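Muconate lactonizing enzyme (Corynebacterium glutamicum, PDB 3I4K) is a magnesium-binding member of the enolase superfamily, built from an N-terminal capping domain and a C-terminal barrel domain. Local coordinates at residues A[309-312]-A[313-317]; A[273-276]-A[277-280]; A[109-112]-A[113-117]; A[319-322]-A[323-326]. All coordinates share one frame; numbering follows the deposited sequence.

Contact 1 of 4, residues A[309-312]-A[313-317]; sequences IGTA and ASLQF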
loop_
_atom_site.group_PDB
_atom_site.type_symbol
_atom_site.label_atom_id
_atom_site.label_comp_id
_atom_site.label_asym_id
_atom_site.label_seq_id
_atom_site.Cartn_x
_atom_site.Cartn_y
_atom_site.Cartn_z
ATOM N N ILE A 309 -13.621 9.806 -16.679
ATOM C CA ILE A 309 -12.674 8.704 -16.578
ATOM C C ILE A 309 -11.817 8.834 -15.315
ATOM O O ILE A 309 -11.720 7.902 -14.518
ATOM C CB ILE A 309 -11.749 8.650 -17.825
ATOM C CG1 ILE A 309 -12.513 8.058 -19.017
ATOM C CG2 ILE A 309 -10.518 7.818 -17.540
ATOM C CD1 ILE A 309 -13.006 6.631 -18.791
ATOM N N GLY A 310 -11.203 10.002 -15.138
ATOM C CA GLY A 310 -10.356 10.216 -13.980
ATOM C C GLY A 310 -11.101 10.089 -12.670
ATOM O O GLY A 310 -10.579 9.530 -11.699
ATOM N N THR A 311 -12.320 10.615 -12.642
ATOM C CA THR A 311 -13.155 10.573 -11.453
ATOM C C THR A 311 -13.547 9.134 -11.119
ATOM O O THR A 311 -13.648 8.764 -9.952
ATOM C CB THR A 311 -14.422 11.413 -11.664
ATOM O OG1 THR A 311 -14.053 12.786 -11.875
ATOM C CG2 THR A 311 -15.349 11.303 -10.464
ATOM N N ALA A 312 -13.764 8.330 -12.155
ATOM C CA ALA A 312 -14.143 6.935 -11.978
ATOM C C ALA A 312 -12.955 6.135 -11.438
ATOM O O ALA A 312 -13.121 5.195 -10.662
ATOM C CB ALA A 312 -14.609 6.350 -13.308
ATOM N N ALA A 313 -11.754 6.506 -11.863
ATOM C CA ALA A 313 -10.566 5.813 -11.393
ATOM C C ALA A 313 -10.414 6.112 -9.906
ATOM O O ALA A 313 -10.060 5.232 -9.121
ATOM C CB ALA A 313 -9.340 6.281 -12.166
ATOM N N SER A 314 -10.708 7.351 -9.517
ATOM C CA SER A 314 -10.600 7.738 -8.114
ATOM C C SER A 314 -11.712 7.158 -7.242
ATOM O O SER A 314 -11.517 6.952 -6.042
ATOM C CB SER A 314 -10.561 9.265 -7.976
ATOM O OG SER A 314 -9.304 9.773 -8.406
ATOM N N LEU A 315 -12.877 6.899 -7.827
ATOM C CA LEU A 315 -13.978 6.324 -7.058
ATOM C C LEU A 315 -13.709 4.835 -6.806
ATOM O O LEU A 315 -14.102 4.284 -5.773
ATOM C CB LEU A 315 -15.310 6.519 -7.793
ATOM C CG LEU A 315 -15.907 7.930 -7.755
ATOM C CD1 LEU A 315 -17.034 8.032 -8.765
ATOM C CD2 LEU A 315 -16.424 8.252 -6.356
ATOM N N GLN A 316 -13.035 4.187 -7.751
ATOM C CA GLN A 316 -12.699 2.778 -7.598
ATOM C C GLN A 316 -11.684 2.692 -6.460
ATOM O O GLN A 316 -11.685 1.738 -5.677
ATOM C CB GLN A 316 -12.082 2.230 -8.886
ATOM C CG GLN A 316 -13.046 2.194 -10.073
ATOM C CD GLN A 316 -14.058 1.052 -9.999
ATOM O OE1 GLN A 316 -15.115 1.105 -10.634
ATOM N NE2 GLN A 316 -13.731 0.012 -9.243
ATOM N N PHE A 317 -10.824 3.704 -6.372
ATOM C CA PHE A 317 -9.812 3.735 -5.326
ATOM C C PHE A 317 -10.514 3.910 -3.990
ATOM O O PHE A 317 -10.263 3.165 -3.054
ATOM C CB PHE A 317 -8.805 4.873 -5.548
ATOM C CG PHE A 317 -7.729 4.933 -4.491
ATOM C CD1 PHE A 317 -7.846 5.798 -3.405
ATOM C CD2 PHE A 317 -6.643 4.061 -4.540
ATOM C CE1 PHE A 317 -6.895 5.793 -2.371
ATOM C CE2 PHE A 317 -5.685 4.043 -3.512
ATOM C CZ PHE A 317 -5.819 4.916 -2.425
#

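Contact 2 of 4, residues A[273-276]-A[277-280]; sequences ALKT and TKHG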
loop_
_atom_site.group_PDB
_atom_site.type_symbol
_atom_site.label_atom_id
_atom_site.label_comp_id
_atom_site.label_asym_id
_atom_site.label_seq_id
_atom_site.Cartn_x
_atom_site.Cartn_y
_atom_site.Cartn_z
ATOM N N ALA A 273 -5.088 15.377 1.180
ATOM C CA ALA A 273 -5.922 15.366 -0.023
ATOM C C ALA A 273 -5.307 14.350 -0.974
ATOM O O ALA A 273 -4.340 14.645 -1.668
ATOM C CB ALA A 273 -5.941 16.759 -0.665
ATOM N N LEU A 274 -5.862 13.142 -0.983
ATOM C CA LEU A 274 -5.359 12.071 -1.830
ATOM C C LEU A 274 -6.043 12.073 -3.192
ATOM O O LEU A 274 -7.263 11.988 -3.288
ATOM C CB LEU A 274 -5.537 10.739 -1.088
ATOM C CG LEU A 274 -5.613 9.317 -1.651
ATOM C CD1 LEU A 274 -5.011 9.183 -3.035
ATOM C CD2 LEU A 274 -4.917 8.408 -0.642
ATOM N N LYS A 275 -5.237 12.196 -4.241
ATOM C CA LYS A 275 -5.735 12.230 -5.611
ATOM C C LYS A 275 -4.924 11.229 -6.426
ATOM O O LYS A 275 -3.691 11.317 -6.487
ATOM C CB LYS A 275 -5.547 13.628 -6.207
ATOM C CG LYS A 275 -6.065 14.763 -5.347
ATOM C CD LYS A 275 -5.829 16.117 -6.027
ATOM C CE LYS A 275 -6.327 17.269 -5.157
ATOM N NZ LYS A 275 -5.943 18.598 -5.690
ATOM N N THR A 276 -5.613 10.283 -7.056
ATOM C CA THR A 276 -4.944 9.266 -7.852
ATOM C C THR A 276 -4.108 9.872 -8.973
ATOM O O THR A 276 -3.092 9.309 -9.378
ATOM C CB THR A 276 -5.974 8.266 -8.426
ATOM O OG1 THR A 276 -6.990 8.979 -9.154
ATOM C CG2 THR A 276 -6.633 7.493 -7.286
ATOM N N THR A 277 -4.521 11.036 -9.455
ATOM C CA THR A 277 -3.789 11.705 -10.522
ATOM C C THR A 277 -2.483 12.334 -10.027
ATOM O O THR A 277 -1.408 12.090 -10.591
ATOM C CB THR A 277 -4.663 12.792 -11.199
ATOM O OG1 THR A 277 -5.345 13.565 -10.201
ATOM C CG2 THR A 277 -5.700 12.136 -12.118
ATOM N N LYS A 278 -2.581 13.124 -8.963
ATOM C CA LYS A 278 -1.426 13.797 -8.386
ATOM C C LYS A 278 -0.374 12.838 -7.823
ATOM O O LYS A 278 0.811 13.152 -7.837
ATOM C CB LYS A 278 -1.880 14.752 -7.281
ATOM C CG LYS A 278 -0.739 15.417 -6.494
ATOM C CD LYS A 278 -1.277 16.236 -5.306
ATOM C CE LYS A 278 -2.132 15.379 -4.364
ATOM N NZ LYS A 278 -2.529 16.116 -3.121
ATOM N N HIS A 279 -0.799 11.670 -7.343
ATOM C CA HIS A 279 0.145 10.726 -6.767
ATOM C C HIS A 279 0.836 9.860 -7.794
ATOM O O HIS A 279 1.738 9.088 -7.465
ATOM C CB HIS A 279 -0.549 9.858 -5.720
ATOM C CG HIS A 279 -1.113 10.644 -4.580
ATOM N ND1 HIS A 279 -0.397 11.626 -3.932
ATOM C CD2 HIS A 279 -2.318 10.590 -3.967
ATOM C CE1 HIS A 279 -1.139 12.144 -2.968
ATOM N NE2 HIS A 279 -2.309 11.533 -2.968
ATOM N N GLY A 280 0.418 9.989 -9.045
ATOM C CA GLY A 280 1.042 9.210 -10.095
ATOM C C GLY A 280 0.514 7.801 -10.251
ATOM O O GLY A 280 1.274 6.886 -10.568
#

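Contact 3 of 4, residues A[109-112]-A[113-117]; sequences AVDV and AMHDA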
loop_
_atom_site.group_PDB
_atom_site.type_symbol
_atom_site.label_atom_id
_atom_site.label_comp_id
_atom_site.label_asym_id
_atom_site.label_seq_id
_atom_site.Cartn_x
_atom_site.Cartn_y
_atom_site.Cartn_z
ATOM N N ALA A 109 -1.780 8.765 -15.550
ATOM C CA ALA A 109 -2.615 8.382 -16.682
ATOM C C ALA A 109 -2.217 6.999 -17.172
ATOM O O ALA A 109 -3.075 6.151 -17.404
ATOM C CB ALA A 109 -2.486 9.397 -17.810
ATOM N N VAL A 110 -0.915 6.767 -17.315
ATOM C CA VAL A 110 -0.429 5.471 -17.776
ATOM C C VAL A 110 -0.865 4.368 -16.805
ATOM O O VAL A 110 -1.306 3.290 -17.215
ATOM C CB VAL A 110 1.111 5.455 -17.900
ATOM C CG1 VAL A 110 1.580 4.093 -18.405
ATOM C CG2 VAL A 110 1.570 6.555 -18.843
ATOM N N ASP A 111 -0.753 4.655 -15.514
ATOM C CA ASP A 111 -1.145 3.703 -14.483
ATOM C C ASP A 111 -2.631 3.346 -14.597
ATOM O O ASP A 111 -2.987 2.175 -14.673
ATOM C CB ASP A 111 -0.832 4.296 -13.097
ATOM C CG ASP A 111 -1.402 3.470 -11.952
ATOM O OD1 ASP A 111 -2.642 3.414 -11.820
ATOM O OD2 ASP A 111 -0.609 2.886 -11.179
ATOM N N VAL A 112 -3.495 4.356 -14.611
ATOM C CA VAL A 112 -4.932 4.122 -14.697
ATOM C C VAL A 112 -5.343 3.409 -15.985
ATOM O O VAL A 112 -6.202 2.532 -15.960
ATOM C CB VAL A 112 -5.718 5.435 -14.580
ATOM C CG1 VAL A 112 -7.196 5.192 -14.869
ATOM C CG2 VAL A 112 -5.562 5.998 -13.172
ATOM N N ALA A 113 -4.732 3.787 -17.104
ATOM C CA ALA A 113 -5.040 3.157 -18.387
ATOM C C ALA A 113 -4.720 1.667 -18.309
ATOM O O ALA A 113 -5.488 0.839 -18.790
ATOM C CB ALA A 113 -4.235 3.811 -19.510
HETATM N N MSE A 114 -3.592 1.332 -17.693
HETATM C CA MSE A 114 -3.193 -0.061 -17.554
HETATM C C MSE A 114 -4.133 -0.841 -16.642
HETATM O O MSE A 114 -4.444 -2.004 -16.905
HETATM C CB MSE A 114 -1.758 -0.153 -17.042
HETATM C CG MSE A 114 -0.743 0.215 -18.101
HETATM SE SE MSE A 114 1.017 -0.434 -17.686
HETATM C CE MSE A 114 0.586 -2.290 -17.382
ATOM N N HIS A 115 -4.591 -0.198 -15.577
ATOM C CA HIS A 115 -5.506 -0.837 -14.647
ATOM C C HIS A 115 -6.824 -1.120 -15.355
ATOM O O HIS A 115 -7.391 -2.204 -15.219
ATOM C CB HIS A 115 -5.751 0.062 -13.434
ATOM C CG HIS A 115 -4.730 -0.095 -12.347
ATOM N ND1 HIS A 115 -4.846 -1.036 -11.346
ATOM C CD2 HIS A 115 -3.567 0.558 -12.116
ATOM C CE1 HIS A 115 -3.798 -0.956 -10.546
ATOM N NE2 HIS A 115 -3.007 0.004 -10.992
ATOM N N ASP A 116 -7.309 -0.139 -16.110
ATOM C CA ASP A 116 -8.563 -0.294 -16.842
ATOM C C ASP A 116 -8.453 -1.465 -17.830
ATOM O O ASP A 116 -9.245 -2.403 -17.785
ATOM C CB ASP A 116 -8.895 1.019 -17.573
ATOM C CG ASP A 116 -10.340 1.083 -18.066
ATOM O OD1 ASP A 116 -11.248 0.545 -17.391
ATOM O OD2 ASP A 116 -10.569 1.708 -19.124
ATOM N N ALA A 117 -7.449 -1.415 -18.701
ATOM C CA ALA A 117 -7.231 -2.460 -19.695
ATOM C C ALA A 117 -7.155 -3.858 -19.078
ATOM O O ALA A 117 -7.662 -4.827 -19.648
ATOM C CB ALA A 117 -5.952 -2.166 -20.480
#

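Contact 4 of 4, residues A[319-322]-A[323-326]; sequences ASTK and AISY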
loop_
_atom_site.group_PDB
_atom_site.type_symbol
_atom_site.label_atom_id
_atom_site.label_comp_id
_atom_site.label_asym_id
_atom_site.label_seq_id
_atom_site.Cartn_x
_atom_site.Cartn_y
_atom_site.Cartn_z
ATOM N N ALA A 319 -13.473 3.179 -3.271
ATOM C CA ALA A 319 -14.294 2.007 -2.999
ATOM C C ALA A 319 -13.511 0.898 -2.309
ATOM O O ALA A 319 -14.073 0.125 -1.535
ATOM C CB ALA A 319 -14.901 1.479 -4.292
ATOM N N SER A 320 -12.215 0.835 -2.582
ATOM C CA SER A 320 -11.359 -0.206 -2.027
ATOM C C SER A 320 -10.390 0.257 -0.945
ATOM O O SER A 320 -9.618 -0.545 -0.422
ATOM C CB SER A 320 -10.556 -0.834 -3.155
ATOM O OG SER A 320 -9.701 0.133 -3.740
ATOM N N THR A 321 -10.431 1.538 -0.597
ATOM C CA THR A 321 -9.506 2.067 0.398
ATOM C C THR A 321 -10.191 2.562 1.670
ATOM O O THR A 321 -10.781 3.635 1.702
ATOM C CB THR A 321 -8.673 3.189 -0.222
ATOM O OG1 THR A 321 -8.015 2.683 -1.400
ATOM C CG2 THR A 321 -7.628 3.690 0.767
ATOM N N LYS A 322 -10.094 1.768 2.725
ATOM C CA LYS A 322 -10.715 2.101 3.998
ATOM C C LYS A 322 -10.166 3.401 4.585
ATOM O O LYS A 322 -10.890 4.144 5.260
ATOM C CB LYS A 322 -10.488 0.951 4.979
ATOM C CG LYS A 322 -11.577 0.759 6.011
ATOM C CD LYS A 322 -11.568 1.821 7.065
ATOM C CE LYS A 322 -12.688 1.582 8.064
ATOM N NZ LYS A 322 -14.011 1.574 7.399
ATOM N N ALA A 323 -8.891 3.666 4.330
ATOM C CA ALA A 323 -8.226 4.863 4.842
ATOM C C ALA A 323 -8.781 6.170 4.251
ATOM O O ALA A 323 -8.415 7.253 4.713
ATOM C CB ALA A 323 -6.724 4.765 4.611
ATOM N N ILE A 324 -9.624 6.078 3.214
ATOM C CA ILE A 324 -10.260 7.287 2.672
ATOM C C ILE A 324 -11.351 7.388 3.712
ATOM O O ILE A 324 -12.427 6.809 3.576
ATOM C CB ILE A 324 -10.906 7.083 1.298
ATOM C CG1 ILE A 324 -9.835 6.891 0.229
ATOM C CG2 ILE A 324 -11.788 8.307 0.964
ATOM C CD1 ILE A 324 -9.010 8.145 -0.058
ATOM N N SER A 325 -11.030 8.107 4.771
ATOM C CA SER A 325 -11.886 8.262 5.935
ATOM C C SER A 325 -12.530 9.627 6.118
ATOM O O SER A 325 -13.173 9.876 7.145
ATOM C CB SER A 325 -11.026 7.972 7.152
ATOM O OG SER A 325 -9.820 8.713 7.008
ATOM N N TYR A 326 -12.364 10.507 5.136
ATOM C CA TYR A 326 -12.909 11.848 5.230
ATOM C C TYR A 326 -13.728 12.246 3.999
ATOM O O TYR A 326 -13.624 13.371 3.506
ATOM C CB TYR A 326 -11.756 12.833 5.450
ATOM C CG TYR A 326 -12.196 14.226 5.819
ATOM C CD1 TYR A 326 -13.021 14.443 6.917
ATOM C CD2 TYR A 326 -11.786 15.329 5.070
ATOM C CE1 TYR A 326 -13.428 15.715 7.261
ATOM C CE2 TYR A 326 -12.188 16.611 5.406
ATOM C CZ TYR A 326 -13.008 16.798 6.507
ATOM O OH TYR A 326 -13.384 18.069 6.869
#

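Contact 1 of 4, residues A[309-312]-A[313-317]
Ala313 N donates to Ile309 O at 3.0 Å, the first of four successive i to i+4 backbone bonds that join 309-312 to 313-317 within one helix. Ser314 N follows on Gly310 O, Leu315 N on Thr311 O at 2.9 Å, and Gln316 N on Ala312 O at 3.1 Å. The carbonyl of Ala312 has two donors, Gln316 N as the main one and Leu315 N as a weak one, the latter 3.3 Å from Ala312 O with an N-H...O angle of only 123°. The segment belongs to helix 308-320, one of the helices of the enolase-type barrel. At its start the helix meets strand 48-53 of the capping domain: Ile309 packs on Tyr50 and Glu52, and Gly310 N bonds to Glu52 OE2. Among the side chains, Thr311 and Leu315 lie alongside each other, one turn apart and pointing the same way, with Thr311 CG2 4.1 Å from Leu315 CD1. Leu315 CG, which stands beside its own backbone N (chi1 -75°), sits 3.3 Å from Thr311 O and so covers the carbonyl that its own amide binds. In the same way Gln316 CG lies over Ala312 O at 3.1 Å. The small CB of Ala313 rests 3.5 Å from Gly310 O. Both hydroxyls have partners outside the two segments: Thr311 OG1 bonds to Gly307 O, and the partner of Ser314 OG is Thr276.

Contact 2 of 4, residues A[273-276]-A[277-280]
Lys278 NZ binds Ala273 O at 2.7 Å, arriving almost in line with the carbonyl (C=O...N angle 161°). A bend at chi3 (57°) in an otherwise extended chain brings the ammonium group to the carbonyl of Ala273. The same NZ forms a salt bridge with Asp251, a magnesium ligand, whose other carboxylate oxygen accepts from Lys275 NZ; the two ammonium nitrogens, Lys275 NZ and Lys278 NZ, are thus only 4.9 Å apart, on either oxygen of one carboxylate. The second bond across the segments is His279 N to Lys275 O at 3.0 Å, an i to i+4 backbone bond that folds the chain back as it leaves the strand. This is a loop at the end of barrel strand 271-274, just before helix 282-294, and it includes a type I turn from Thr277 to Gly280, closed by Gly280 N on Thr277 O at 3.2 Å. The aliphatic part of Lys275 runs across that of Lys278, with CB of Lys275 4.0 Å from CB of Lys278 and CG of Lys275 4.1 Å from CE of Lys278. The imidazole of His279 receives CB of Leu274 at its edge, in the ring plane, 3.8 Å from NE2 of His279, while ND1 at another corner is held by the carbonyl of Trp255.

Contact 3 of 4, residues A[109-112]-A[113-117]
His115 reaches back alongside Asp111, four residues earlier on the same helix. Its CB starts 3.6 Å from Val112 O. The next atom, CG, lies beside the backbone N (chi1 -86°), which swings the ring toward the preceding turn and leaves CG 3.7 Å from Asp111 O. CD2 makes the close approach, 3.0 Å from Asp111 OD1 and 3.1 Å from Asp111 O, so this one ring carbon sits against both the backbone and the side-chain oxygen of the aspartate. At the tip, NE2 is 3.5 Å from Asp111 OD1. Carboxylate and imidazole planes stand 31° apart. The carboxylate has its main polar partner outside the pair: OD1 of Asp111 accepts from the backbone N of Leu282, and OD2 makes a weak bond to that of Leu283, at the start of a barrel helix. Four regular i to i+4 backbone bonds join the segments, among them Ala113 N to Ala109 O at 2.9 Å and His115 N to Asp111 O at 3.0 Å. Met114, a selenomethionine, and Val110 face helices 66-81 and 89-99, whereas Ala109, Ala113 and Ala117 put their small methyls against strand 30-43. A three-stranded antiparallel sheet followed by a group of helices is the build of the N-terminal capping domain of the enolase superfamily; helix 104-121 lies between sheet and helices, and Asp111 links it to the barrel.

Contact 4 of 4, residues A[319-322]-A[323-326]
Thr321 O accepts a hydrogen bond from Ile324 N at 3.1 Å, closing a type I beta turn from Thr321 to Ile324. The N-H points well at the oxygen (161°), but the donor stands above the carbonyl plane, 54° out of it. Ile324 is itself the centre of an inverse gamma turn, so the chain bends twice in quick succession. Packing across the turn is carried by Thr321 and Ile324, whose side chains pass each other at a slant: CB and CG2 of Thr321 are each 3.9 Å from CG1 of Ile324. The methyl CG2 of Thr321 also comes within 4.1 Å of Ala323 CB. A chi1 of -56° sets Thr321 OG1 beside the backbone N and leaves CG2 facing Ala323 and Ile324; OG1 bonds to Phe317 O and Lys286 NZ. Lys322 lies at the exposed corner and packs on Ala94 of the second subunit. Ile324 meanwhile packs on Cys299 of strand 298-301 and on Leu274. The whole is a helix-to-strand connection from helix 308-320 into the short, weakly bonded strand 324-325, which follows the seventh barrel strand and its helix and so probably stands for the eighth strand of the enolase-type barrel.

Overall arrangement
Contacts 1, 2 and 4 lie in the barrel domain and contact 3 in the capping domain. Contact 2 is at the metal site: the side chain of Lys275 comes about 4 Å from the magnesium ion held by Asp200, Glu226 and Asp251, whereas that of Ser314 in contact 1 is about 13 Å away. Contacts 1 and 2 meet in a probable hydrogen bond, Ser314 OG to Thr276 OG1 (2.6 Å), and in Phe317 CB packing on Thr276 CG2 (3.8 Å). Contact 1 also touches contact 3, Ala313 CB lying 3.6 Å from Val112 CG1. Ile324 CD1 of contact 4 reaches both Phe317 CE1 and Leu274 CG, each at 3.9 Å. Contacts 3 and 4 do not touch.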